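Local coordinates for protein D-alanine--D-alanine ligase (Acinetobacter baumannii ACICU, PDB 5D8D) that probably joins two D-alanine molecules into D-alanyl-D-alanine at the cost of ATP, a magnesium- or manganese-dependent step in building bacterial cell-wall peptidoglycan, at residues A[60-65]-A[298-303]; A[10-15]-A[40-45]; A[118-123]-A[173-178]; A[137-142]-A[161-166]. One frame throughout, in Å; residues are numbered along the deposited sequence.

Interaction 1: residues A[60-65]-A[298-303]; sequences RAFIVL and AILEQT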
loop_
_atom_site.group_PDB
_atom_site.type_symbol
_atom_site.label_atom_id
_atom_site.label_comp_id
_atom_site.label_asym_id
_atom_site.label_seq_id
_atom_site.Cartn_x
_atom_site.Cartn_y
_atom_site.Cartn_z
ATOM N N ARG A 60 23.233 3.179 3.606
ATOM C CA ARG A 60 21.877 3.249 4.172
ATOM C C ARG A 60 21.290 4.641 3.982
ATOM O O ARG A 60 22.016 5.570 3.651
ATOM C CB ARG A 60 21.853 2.875 5.686
ATOM C CG ARG A 60 22.451 3.892 6.665
ATOM C CD ARG A 60 23.445 3.340 7.683
ATOM N NE ARG A 60 23.047 2.024 8.119
ATOM C CZ ARG A 60 23.718 0.889 7.956
ATOM N NH1 ARG A 60 24.933 0.843 7.439
ATOM N NH2 ARG A 60 23.151 -0.228 8.370
ATOM N N ALA A 61 19.986 4.775 4.240
ATOM C CA ALA A 61 19.283 6.003 4.049
ATOM C C ALA A 61 18.432 6.384 5.259
ATOM O O ALA A 61 17.766 5.539 5.851
ATOM C CB ALA A 61 18.410 5.885 2.816
ATOM N N PHE A 62 18.417 7.683 5.555
ATOM C CA PHE A 62 17.547 8.293 6.585
ATOM C C PHE A 62 16.527 9.087 5.792
ATOM O O PHE A 62 16.921 10.056 5.131
ATOM C CB PHE A 62 18.372 9.236 7.495
ATOM C CG PHE A 62 17.661 9.687 8.730
ATOM C CD1 PHE A 62 16.459 10.354 8.669
ATOM C CD2 PHE A 62 18.224 9.478 9.979
ATOM C CE1 PHE A 62 15.806 10.755 9.826
ATOM C CE2 PHE A 62 17.569 9.873 11.137
ATOM C CZ PHE A 62 16.364 10.516 11.058
ATOM N N ILE A 63 15.248 8.694 5.839
ATOM C CA ILE A 63 14.221 9.282 4.962
ATOM C C ILE A 63 13.458 10.368 5.711
ATOM O O ILE A 63 12.884 10.147 6.775
ATOM C CB ILE A 63 13.192 8.257 4.455
ATOM C CG1 ILE A 63 13.878 7.126 3.644
ATOM C CG2 ILE A 63 12.133 8.954 3.600
ATOM C CD1 ILE A 63 12.994 5.946 3.329
ATOM N N VAL A 64 13.426 11.548 5.117
ATOM C CA VAL A 64 12.745 12.667 5.707
ATOM C C VAL A 64 12.132 13.486 4.561
ATOM O O VAL A 64 12.011 14.715 4.628
ATOM C CB VAL A 64 13.771 13.335 6.638
ATOM C CG1 VAL A 64 14.388 14.588 6.062
ATOM C CG2 VAL A 64 13.232 13.489 8.023
ATOM N N LEU A 65 11.675 12.748 3.535
ATOM C CA LEU A 65 10.869 13.268 2.430
ATOM C C LEU A 65 9.416 13.205 2.844
ATOM O O LEU A 65 8.879 12.140 2.969
ATOM C CB LEU A 65 11.025 12.374 1.192
ATOM C CG LEU A 65 12.372 12.350 0.501
ATOM C CD1 LEU A 65 12.518 11.143 -0.410
ATOM C CD2 LEU A 65 12.556 13.635 -0.293
ATOM N N ALA A 298 19.101 7.264 17.066
ATOM C CA ALA A 298 18.215 6.161 17.414
ATOM C C ALA A 298 17.283 5.784 16.245
ATOM O O ALA A 298 17.019 4.596 16.004
ATOM C CB ALA A 298 17.417 6.503 18.670
ATOM N N ILE A 299 16.780 6.777 15.522
ATOM C CA ILE A 299 16.055 6.506 14.293
ATOM C C ILE A 299 16.982 5.719 13.329
ATOM O O ILE A 299 16.611 4.680 12.813
ATOM C CB ILE A 299 15.494 7.806 13.671
ATOM C CG1 ILE A 299 14.365 8.356 14.552
ATOM C CG2 ILE A 299 14.966 7.593 12.249
ATOM C CD1 ILE A 299 14.015 9.836 14.325
ATOM N N LEU A 300 18.197 6.185 13.126
ATOM C CA LEU A 300 19.095 5.542 12.177
ATOM C C LEU A 300 19.483 4.109 12.611
ATOM O O LEU A 300 19.834 3.276 11.787
ATOM C CB LEU A 300 20.363 6.399 12.007
ATOM C CG LEU A 300 21.329 5.998 10.901
ATOM C CD1 LEU A 300 20.612 5.963 9.562
ATOM C CD2 LEU A 300 22.461 6.997 10.848
ATOM N N GLU A 301 19.455 3.842 13.910
ATOM C CA GLU A 301 19.822 2.523 14.445
ATOM C C GLU A 301 18.888 1.420 13.981
ATOM O O GLU A 301 19.313 0.298 13.869
ATOM C CB GLU A 301 19.904 2.555 15.964
ATOM C CG GLU A 301 21.263 3.016 16.460
ATOM C CD GLU A 301 21.289 3.243 17.953
ATOM O OE1 GLU A 301 20.198 3.164 18.550
ATOM O OE2 GLU A 301 22.395 3.492 18.507
ATOM N N GLN A 302 17.653 1.750 13.635
ATOM C CA GLN A 302 16.746 0.787 12.978
ATOM C C GLN A 302 17.350 0.175 11.740
ATOM O O GLN A 302 16.928 -0.918 11.379
ATOM C CB GLN A 302 15.427 1.406 12.518
ATOM C CG GLN A 302 14.601 2.134 13.579
ATOM C CD GLN A 302 13.771 3.319 13.010
ATOM O OE1 GLN A 302 13.380 3.328 11.827
ATOM N NE2 GLN A 302 13.468 4.289 13.869
ATOM N N THR A 303 18.290 0.872 11.070
ATOM C CA THR A 303 18.850 0.350 9.821
ATOM C C THR A 303 19.939 -0.714 9.974
ATOM O O THR A 303 20.499 -1.126 8.958
ATOM C CB THR A 303 19.336 1.495 8.873
ATOM O OG1 THR A 303 20.515 2.160 9.353
ATOM C CG2 THR A 303 18.283 2.499 8.695
#
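The guanidinium of Arg60 meets Thr303 at its edge, close to its own plane, and grips it side-on with two nitrogens. Arg60 NE gives a nearly straight bond to Thr303 OG1 at 2.8 Å, 169° at the hydrogen, while Arg60 NH2 reaches Thr303 O at 2.9 Å from above that carbonyl's plane. The second flat group, the Phe62 ring, takes Ile299 obliquely, with Phe62 CZ 3.5 Å from the branch methyl CG2 of Ile299.

Threonine suits its place because its hydroxyl works both ways: OG1 accepts from arginine and donates to Leu300 O, lying in that carbonyl's plane. Leu300 O also receives the amide of Thr303, so two bonds hold the turn that ends the segment. The bends of Arg60 at chi2 and chi3 turn its NE/NH2 edge toward Thr303, and Arg60 CG lies 4.0 Å from Leu300 CD1. The ring of Phe62 leaves with CG anti to the backbone N (chi1 -168°), which carries its far end to Ile299, with Leu300 CB farther off at CD2.

This buried contact joins strand 60-63 of the N-terminal sheet to the C-terminal helix 292-301 and the residues that follow it. Arg60 NH1 has a further partner in Phe7 O, and Val31 and Leu35 of helix 21-37 also pack on Phe62.

Interaction 2: residues A[10-15]-A[40-45]; sequences VAVLLG and VQAEAF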
loop_
_atom_site.group_PDB
_atom_site.type_symbol
_atom_site.label_atom_id
_atom_site.label_comp_id
_atom_site.label_asym_id
_atom_site.label_seq_id
_atom_site.Cartn_x
_atom_site.Cartn_y
_atom_site.Cartn_z
ATOM N N VAL A 10 25.908 7.495 4.936
ATOM C CA VAL A 10 24.470 7.624 5.037
ATOM C C VAL A 10 23.967 8.735 4.183
ATOM O O VAL A 10 24.548 9.791 4.163
ATOM C CB VAL A 10 23.888 7.558 6.486
ATOM C CG1 VAL A 10 24.940 7.390 7.560
ATOM C CG2 VAL A 10 22.860 8.633 6.769
ATOM N N ALA A 11 22.874 8.455 3.460
ATOM C CA ALA A 11 22.175 9.454 2.669
ATOM C C ALA A 11 20.967 9.970 3.428
ATOM O O ALA A 11 20.109 9.190 3.811
ATOM C CB ALA A 11 21.731 8.870 1.348
ATOM N N VAL A 12 20.907 11.278 3.641
ATOM C CA VAL A 12 19.740 11.909 4.224
ATOM C C VAL A 12 18.895 12.410 3.069
ATOM O O VAL A 12 19.266 13.373 2.373
ATOM C CB VAL A 12 20.123 13.034 5.160
ATOM C CG1 VAL A 12 18.881 13.756 5.660
ATOM C CG2 VAL A 12 20.892 12.450 6.330
ATOM N N LEU A 13 17.769 11.732 2.882
ATOM C CA LEU A 13 16.903 11.938 1.742
ATOM C C LEU A 13 15.956 13.078 2.091
ATOM O O LEU A 13 15.180 12.949 3.024
ATOM C CB LEU A 13 16.143 10.625 1.408
ATOM C CG LEU A 13 16.424 9.653 0.218
ATOM C CD1 LEU A 13 17.680 9.907 -0.555
ATOM C CD2 LEU A 13 16.380 8.201 0.648
ATOM N N LEU A 14 16.016 14.180 1.343
ATOM C CA LEU A 14 15.352 15.443 1.722
ATOM C C LEU A 14 14.891 16.257 0.504
ATOM O O LEU A 14 15.430 16.127 -0.584
ATOM C CB LEU A 14 16.300 16.297 2.572
ATOM C CG LEU A 14 17.327 17.238 1.883
ATOM C CD1 LEU A 14 18.118 18.053 2.891
ATOM C CD2 LEU A 14 18.308 16.480 1.038
ATOM N N GLY A 15 13.902 17.124 0.707
ATOM C CA GLY A 15 13.327 17.950 -0.375
ATOM C C GLY A 15 12.283 17.193 -1.169
ATOM O O GLY A 15 11.171 17.002 -0.733
ATOM N N VAL A 40 28.539 10.742 12.369
ATOM C CA VAL A 40 28.127 9.882 11.244
ATOM C C VAL A 40 28.421 10.576 9.911
ATOM O O VAL A 40 28.385 11.782 9.841
ATOM C CB VAL A 40 26.696 9.273 11.318
ATOM C CG1 VAL A 40 26.023 9.437 12.665
ATOM C CG2 VAL A 40 25.830 9.744 10.176
ATOM N N GLN A 41 28.777 9.807 8.891
ATOM C CA GLN A 41 29.152 10.356 7.580
ATOM C C GLN A 41 27.881 10.561 6.806
ATOM O O GLN A 41 27.558 9.748 5.964
ATOM C CB GLN A 41 30.011 9.397 6.727
ATOM C CG GLN A 41 31.434 9.138 7.155
ATOM C CD GLN A 41 32.056 8.068 6.265
ATOM O OE1 GLN A 41 32.167 8.247 5.046
ATOM N NE2 GLN A 41 32.403 6.925 6.860
ATOM N N ALA A 42 27.175 11.646 7.070
ATOM C CA ALA A 42 25.905 11.930 6.391
ATOM C C ALA A 42 26.095 12.924 5.231
ATOM O O ALA A 42 26.967 13.795 5.296
ATOM C CB ALA A 42 24.924 12.465 7.394
ATOM N N GLU A 43 25.280 12.778 4.181
ATOM C CA GLU A 43 25.252 13.710 3.040
ATOM C C GLU A 43 23.815 13.914 2.625
ATOM O O GLU A 43 23.036 12.979 2.524
ATOM C CB GLU A 43 26.065 13.185 1.848
ATOM C CG GLU A 43 27.481 12.733 2.203
ATOM C CD GLU A 43 28.309 12.196 1.014
ATOM O OE1 GLU A 43 27.723 11.802 -0.019
ATOM O OE2 GLU A 43 29.569 12.159 1.120
ATOM N N ALA A 44 23.445 15.147 2.393
ATOM C CA ALA A 44 22.175 15.415 1.745
ATOM C C ALA A 44 22.022 14.709 0.355
ATOM O O ALA A 44 22.955 14.626 -0.443
ATOM C CB ALA A 44 22.016 16.927 1.601
ATOM N N PHE A 45 20.833 14.176 0.085
ATOM C CA PHE A 45 20.522 13.578 -1.203
ATOM C C PHE A 45 19.139 14.042 -1.511
ATOM O O PHE A 45 18.185 13.614 -0.850
ATOM C CB PHE A 45 20.539 12.054 -1.087
ATOM C CG PHE A 45 20.545 11.338 -2.401
ATOM C CD1 PHE A 45 19.490 11.447 -3.286
ATOM C CD2 PHE A 45 21.588 10.514 -2.729
ATOM C CE1 PHE A 45 19.494 10.783 -4.486
ATOM C CE2 PHE A 45 21.597 9.846 -3.925
ATOM C CZ PHE A 45 20.547 9.971 -4.799
#
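Val10 CG1 and Val40 CG2 meet at 3.6 Å, and both valines have chi1 close to zero (1° and -11°), an eclipsed torsion that is uncommon for valine. The two side chains cross at about a right angle, next to Gln41, the centre of an inverse gamma turn.

From there the strands run parallel, Val10 beside Ala42 and Leu13 beside Phe45. Val10 and Val12 of one strand each bond twice to the other: Val10 N to Gln41 O and Glu43 N to Val10 O, then Val12 N to Glu43 O (2.9 Å) and Phe45 N to Val12 O (2.9 Å). Leu14 N to Phe45 O, at 3.1 Å, closes the series.

Leu13 and Phe45 lie side by side, CD1 of the leucine 3.6 Å from both CB and CD1 of the phenylalanine. On the other face small Ala42 leaves room for Val12, whose CG2 comes to 4.2 Å from the Ala42 CB.

Together with helix 21-37 the strands form a beta-alpha-beta unit. Leu32 and Leu35 of that helix pack on Ala42, Leu35 also on Val12, while strand 60-63 flanks strand 9-13 on its other edge.

Interaction 3: residues A[118-123]-A[173-178]; sequences RIITKE and VMAEKW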
loop_
_atom_site.group_PDB
_atom_site.type_symbol
_atom_site.label_atom_id
_atom_site.label_comp_id
_atom_site.label_asym_id
_atom_site.label_seq_id
_atom_site.Cartn_x
_atom_site.Cartn_y
_atom_site.Cartn_z
ATOM N N ARG A 118 -17.656 8.139 4.982
ATOM C CA ARG A 118 -18.189 7.807 3.666
ATOM C C ARG A 118 -17.383 8.491 2.553
ATOM O O ARG A 118 -17.147 9.707 2.590
ATOM C CB ARG A 118 -19.678 8.215 3.558
ATOM C CG ARG A 118 -20.676 7.372 4.359
ATOM C CD ARG A 118 -20.766 5.896 3.931
ATOM N NE ARG A 118 -20.801 4.989 5.087
ATOM C CZ ARG A 118 -21.885 4.621 5.787
ATOM N NH1 ARG A 118 -23.108 5.049 5.481
ATOM N NH2 ARG A 118 -21.744 3.790 6.823
ATOM N N ILE A 119 -16.994 7.715 1.545
ATOM C CA ILE A 119 -16.231 8.246 0.411
ATOM C C ILE A 119 -17.251 9.006 -0.434
ATOM O O ILE A 119 -18.387 8.521 -0.633
ATOM C CB ILE A 119 -15.506 7.128 -0.405
ATOM C CG1 ILE A 119 -14.605 6.256 0.500
ATOM C CG2 ILE A 119 -14.651 7.737 -1.509
ATOM C CD1 ILE A 119 -14.297 4.861 -0.025
ATOM N N ILE A 120 -16.851 10.185 -0.910
ATOM C CA ILE A 120 -17.770 11.131 -1.578
ATOM C C ILE A 120 -17.165 11.695 -2.894
ATOM O O ILE A 120 -16.149 12.396 -2.862
ATOM C CB ILE A 120 -18.250 12.221 -0.567
ATOM C CG1 ILE A 120 -19.015 13.365 -1.267
ATOM C CG2 ILE A 120 -17.107 12.711 0.321
ATOM C CD1 ILE A 120 -18.209 14.595 -1.652
ATOM N N THR A 121 -17.803 11.346 -4.006
ATOM C CA THR A 121 -17.269 11.578 -5.339
ATOM C C THR A 121 -18.307 12.043 -6.379
ATOM O O THR A 121 -18.613 11.321 -7.337
ATOM C CB THR A 121 -16.611 10.285 -5.862
ATOM O OG1 THR A 121 -17.629 9.428 -6.375
ATOM C CG2 THR A 121 -15.898 9.551 -4.762
ATOM N N LYS A 122 -18.884 13.221 -6.196
ATOM C CA LYS A 122 -19.773 13.758 -7.224
ATOM C C LYS A 122 -21.055 12.923 -7.346
ATOM O O LYS A 122 -22.162 13.416 -7.187
ATOM C CB LYS A 122 -19.048 13.848 -8.557
ATOM C CG LYS A 122 -18.799 15.271 -9.016
ATOM C CD LYS A 122 -17.950 16.054 -8.030
ATOM C CE LYS A 122 -18.747 16.551 -6.835
ATOM N NZ LYS A 122 -17.973 17.510 -6.004
ATOM N N GLU A 123 -20.874 11.643 -7.638
ATOM C CA GLU A 123 -21.970 10.695 -7.783
ATOM C C GLU A 123 -22.746 10.398 -6.512
ATOM O O GLU A 123 -23.873 9.928 -6.571
ATOM C CB GLU A 123 -21.475 9.386 -8.363
ATOM C CG GLU A 123 -22.594 8.383 -8.530
ATOM C CD GLU A 123 -22.839 8.042 -9.981
ATOM O OE1 GLU A 123 -23.846 8.517 -10.548
ATOM O OE2 GLU A 123 -22.021 7.304 -10.559
ATOM N N VAL A 173 -12.139 12.056 -1.820
ATOM C CA VAL A 173 -12.375 12.839 -0.581
ATOM C C VAL A 173 -13.270 11.981 0.345
ATOM O O VAL A 173 -14.124 11.217 -0.149
ATOM C CB VAL A 173 -13.030 14.208 -0.933
ATOM C CG1 VAL A 173 -13.518 14.954 0.294
ATOM C CG2 VAL A 173 -12.066 15.092 -1.724
ATOM N N MET A 174 -13.046 12.057 1.667
ATOM C CA MET A 174 -13.910 11.353 2.664
ATOM C C MET A 174 -14.611 12.315 3.611
ATOM O O MET A 174 -13.996 13.250 4.116
ATOM C CB MET A 174 -13.166 10.294 3.498
ATOM C CG MET A 174 -11.911 10.737 4.244
ATOM S SD MET A 174 -11.593 9.908 5.839
ATOM C CE MET A 174 -12.208 8.241 5.586
ATOM N N ALA A 175 -15.907 12.088 3.818
ATOM C CA ALA A 175 -16.645 12.729 4.900
ATOM C C ALA A 175 -16.607 11.777 6.094
ATOM O O ALA A 175 -17.115 10.665 6.010
ATOM C CB ALA A 175 -18.080 13.033 4.485
ATOM N N GLU A 176 -15.995 12.217 7.192
ATOM C CA GLU A 176 -15.895 11.438 8.425
ATOM C C GLU A 176 -16.826 12.066 9.490
ATOM O O GLU A 176 -16.907 13.310 9.594
ATOM C CB GLU A 176 -14.432 11.465 8.880
ATOM C CG GLU A 176 -14.051 10.573 10.064
ATOM C CD GLU A 176 -12.592 10.769 10.523
ATOM O OE1 GLU A 176 -11.972 9.783 10.968
ATOM O OE2 GLU A 176 -12.055 11.908 10.446
ATOM N N LYS A 177 -17.517 11.216 10.265
ATOM C CA LYS A 177 -18.342 11.651 11.422
ATOM C C LYS A 177 -17.546 12.493 12.420
ATOM O O LYS A 177 -16.534 12.018 12.914
ATOM C CB LYS A 177 -18.887 10.421 12.156
ATOM C CG LYS A 177 -19.591 10.690 13.477
ATOM C CD LYS A 177 -20.442 9.500 13.922
ATOM C CE LYS A 177 -20.694 9.468 15.435
ATOM N NZ LYS A 177 -22.154 9.451 15.736
ATOM N N TRP A 178 -17.999 13.712 12.733
ATOM C CA TRP A 178 -17.289 14.570 13.703
ATOM C C TRP A 178 -17.431 13.950 15.079
ATOM O O TRP A 178 -18.491 13.466 15.417
ATOM C CB TRP A 178 -17.842 16.003 13.734
ATOM C CG TRP A 178 -17.079 16.947 14.643
ATOM C CD1 TRP A 178 -17.399 17.287 15.929
ATOM C CD2 TRP A 178 -15.871 17.665 14.332
ATOM N NE1 TRP A 178 -16.474 18.174 16.435
ATOM C CE2 TRP A 178 -15.524 18.421 15.476
ATOM C CE3 TRP A 178 -15.048 17.741 13.198
ATOM C CZ2 TRP A 178 -14.381 19.246 15.515
ATOM C CZ3 TRP A 178 -13.914 18.565 13.237
ATOM C CH2 TRP A 178 -13.595 19.307 14.388
#
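Arg118 and Ala175 form an antiparallel hydrogen-bonded pair, each backbone both giving and receiving. Arg118 N donates to Ala175 O at 2.8 Å, and Ala175 N returns a bond to Arg118 O at 3.0 Å. Two residues on, Ile120 N reaches Val173 O at 3.0 Å, and this is the straightest of the three bonds, 164° at the hydrogen. Between these positions Ile119 and Met174 make a non-hydrogen-bonded pair, where the backbones come nearest, their CA atoms 4.5 Å apart.

The packing is carried mainly by one methyl. Ile120 has CG1 anti to the backbone N (chi1 170°), which leaves CG2 between the N and the carbonyl carbon and directed across the strands. Ile120 CG2 lies 3.4 Å from Val173 O, with Val173 CG1 and Ala175 CB a little farther off, so the branch sits over the backbone joining those two residues. Beta-branched isoleucine and valine suit an extended strand, and the short side chain of Ala175 is consistent with the methyl's close approach to the main chain. On the face of Ile119 and Met174, Ile119 CG2 also approaches backbone, 3.8 Å from Val173 O.

The pair lies in the ATP-grasp region of the ligase, where residues 173-178 fall in a range predicted to bind ATP. Strand 117-120 is an outer strand of its four-stranded antiparallel sheet, and strand 173-177 lies between it and strand 137-141. Helix 159-169 packs on Ile120 and Val173 through Ile163 and Ala166, while Glu132 and Leu133 of helix 126-133 touch Arg118.

Interaction 4: residues A[137-142]-A[161-166]; sequences VIIKPV and AAIEKA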
loop_
_atom_site.group_PDB
_atom_site.type_symbol
_atom_site.label_atom_id
_atom_site.label_comp_id
_atom_site.label_asym_id
_atom_site.label_seq_id
_atom_site.Cartn_x
_atom_site.Cartn_y
_atom_site.Cartn_z
ATOM N N VAL A 137 -20.013 16.669 10.361
ATOM C CA VAL A 137 -18.921 15.829 9.820
ATOM C C VAL A 137 -17.715 16.702 9.459
ATOM O O VAL A 137 -17.802 17.930 9.433
ATOM C CB VAL A 137 -19.340 14.984 8.572
ATOM C CG1 VAL A 137 -20.591 14.166 8.858
ATOM C CG2 VAL A 137 -19.525 15.859 7.336
ATOM N N ILE A 138 -16.600 16.041 9.174
ATOM C CA ILE A 138 -15.385 16.702 8.706
ATOM C C ILE A 138 -15.102 16.115 7.329
ATOM O O ILE A 138 -15.142 14.890 7.156
ATOM C CB ILE A 138 -14.188 16.534 9.688
ATOM C CG1 ILE A 138 -12.895 17.085 9.078
ATOM C CG2 ILE A 138 -13.962 15.082 10.106
ATOM C CD1 ILE A 138 -11.773 17.281 10.077
ATOM N N ILE A 139 -14.863 17.004 6.360
ATOM C CA ILE A 139 -14.520 16.646 4.968
ATOM C C ILE A 139 -13.011 16.784 4.820
ATOM O O ILE A 139 -12.471 17.872 5.048
ATOM C CB ILE A 139 -15.214 17.591 3.930
ATOM C CG1 ILE A 139 -16.752 17.608 4.102
ATOM C CG2 ILE A 139 -14.821 17.226 2.497
ATOM C CD1 ILE A 139 -17.437 16.275 3.872
ATOM N N LYS A 140 -12.327 15.702 4.446
ATOM C CA LYS A 140 -10.864 15.743 4.288
ATOM C C LYS A 140 -10.403 15.036 3.018
ATOM O O LYS A 140 -11.035 14.064 2.601
ATOM C CB LYS A 140 -10.134 15.194 5.540
ATOM C CG LYS A 140 -10.660 13.891 6.130
ATOM C CD LYS A 140 -9.859 13.449 7.356
ATOM C CE LYS A 140 -10.184 14.260 8.602
ATOM N NZ LYS A 140 -9.557 13.661 9.823
ATOM N N PRO A 141 -9.303 15.533 2.392
ATOM C CA PRO A 141 -8.753 14.805 1.251
ATOM C C PRO A 141 -8.184 13.501 1.770
ATOM O O PRO A 141 -7.551 13.482 2.834
ATOM C CB PRO A 141 -7.637 15.719 0.730
ATOM C CG PRO A 141 -7.178 16.458 1.934
ATOM C CD PRO A 141 -8.409 16.640 2.802
ATOM N N VAL A 142 -8.445 12.432 1.028
ATOM C CA VAL A 142 -8.044 11.085 1.408
ATOM C C VAL A 142 -6.512 10.907 1.497
ATOM O O VAL A 142 -6.041 10.160 2.364
ATOM C CB VAL A 142 -8.649 10.069 0.414
ATOM C CG1 VAL A 142 -8.076 8.680 0.620
ATOM C CG2 VAL A 142 -10.167 10.063 0.544
ATOM N N ALA A 161 -18.893 24.076 -0.383
ATOM C CA ALA A 161 -17.631 24.833 -0.254
ATOM C C ALA A 161 -16.445 23.979 0.261
ATOM O O ALA A 161 -15.287 24.185 -0.152
ATOM C CB ALA A 161 -17.829 26.047 0.651
ATOM N N ALA A 162 -16.741 23.050 1.174
ATOM C CA ALA A 162 -15.737 22.155 1.767
ATOM C C ALA A 162 -15.215 21.120 0.770
ATOM O O ALA A 162 -14.013 20.830 0.742
ATOM C CB ALA A 162 -16.320 21.444 2.982
ATOM N N ILE A 163 -16.127 20.569 -0.034
ATOM C CA ILE A 163 -15.790 19.534 -1.037
ATOM C C ILE A 163 -14.848 20.063 -2.144
ATOM O O ILE A 163 -14.080 19.276 -2.703
ATOM C CB ILE A 163 -17.069 18.833 -1.609
ATOM C CG1 ILE A 163 -17.760 18.021 -0.491
ATOM C CG2 ILE A 163 -16.729 17.919 -2.782
ATOM C CD1 ILE A 163 -19.223 17.693 -0.721
ATOM N N GLU A 164 -14.892 21.373 -2.431
ATOM C CA GLU A 164 -13.916 22.024 -3.337
ATOM C C GLU A 164 -12.599 22.470 -2.651
ATOM O O GLU A 164 -11.592 22.660 -3.341
ATOM C CB GLU A 164 -14.542 23.209 -4.113
ATOM C CG GLU A 164 -15.872 22.918 -4.806
ATOM C CD GLU A 164 -16.005 21.488 -5.317
ATOM O OE1 GLU A 164 -15.155 21.064 -6.132
ATOM O OE2 GLU A 164 -16.953 20.786 -4.893
ATOM N N LYS A 165 -12.609 22.654 -1.326
ATOM C CA LYS A 165 -11.359 22.763 -0.532
ATOM C C LYS A 165 -10.494 21.501 -0.725
ATOM O O LYS A 165 -9.319 21.588 -1.110
ATOM C CB LYS A 165 -11.643 22.991 0.984
ATOM C CG LYS A 165 -11.319 24.380 1.547
ATOM C CD LYS A 165 -10.002 24.435 2.323
ATOM C CE LYS A 165 -8.780 24.253 1.421
ATOM N NZ LYS A 165 -8.609 25.316 0.384
ATOM N N ALA A 166 -11.105 20.342 -0.466
ATOM C CA ALA A 166 -10.448 19.027 -0.583
ATOM C C ALA A 166 -10.185 18.573 -2.038
ATOM O O ALA A 166 -9.228 17.839 -2.277
ATOM C CB ALA A 166 -11.258 17.966 0.173
#
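Strand 137-141 and helix 161-166 run in nearly the same direction, their axes 23° apart and 7.6 Å at closest approach, with no hydrogen bond between them. Small residues on the helix permit this closeness: CA of Pro141 and CA of Ala166 are only 4.9 Å apart.

Ile139 is the main strand residue here, and its two branches divide the work. Ile139 CG1 lies beside the backbone N (chi1 -56°) and meets Ala162 CB at 4.0 Å. Ile139 CG2, anti to the backbone N, turns toward the next part of the helix, 4.3 Å from both Ile163 CG1 and Ala166 CB. Ala162 and Ala166 are one helical turn apart, so their methyls present a low surface against which a branched side chain can lie. Ala166 goes on to touch the start of Pro141, its CB 3.8 Å from the proline N and 4.1 Å from the ring CD. Proline is well placed here, since its N carries no hydrogen and needs no acceptor where the alanine methyl lies alongside.

The helix lies against the face of the sheet that carries Ile139, in the predicted ATP-binding region, while Lys140 points from the other face and its NZ makes a salt bridge with Glu176. Val173 and Ala175 of strand 173-177 also pack on Ile139, as does Val153 of strand 151-153, which borders strand 137-141 on its other edge.

How the interactions relate
The four contacts fall into two groups on opposite sides of the chain's centre. Interactions 1 and 2 share the parallel sheet of the N-terminal part: their centres are about 10 Å apart, and Phe62 N to Ala11 O, at 2.9 Å, is one probable hydrogen bond between them. Interactions 3 and 4, with centres about 8 Å apart, share the antiparallel sheet, where Ala175 CB packs 3.4 Å from Ile139 CD1. Between interactions 1 and 3 the centres lie about 35 Å apart. The second group is nearer the predicted metal site: the side chain of Lys140 is about 5 Å from that of Glu268, against about 12 Å between the side chains of Ile299 and Asn270.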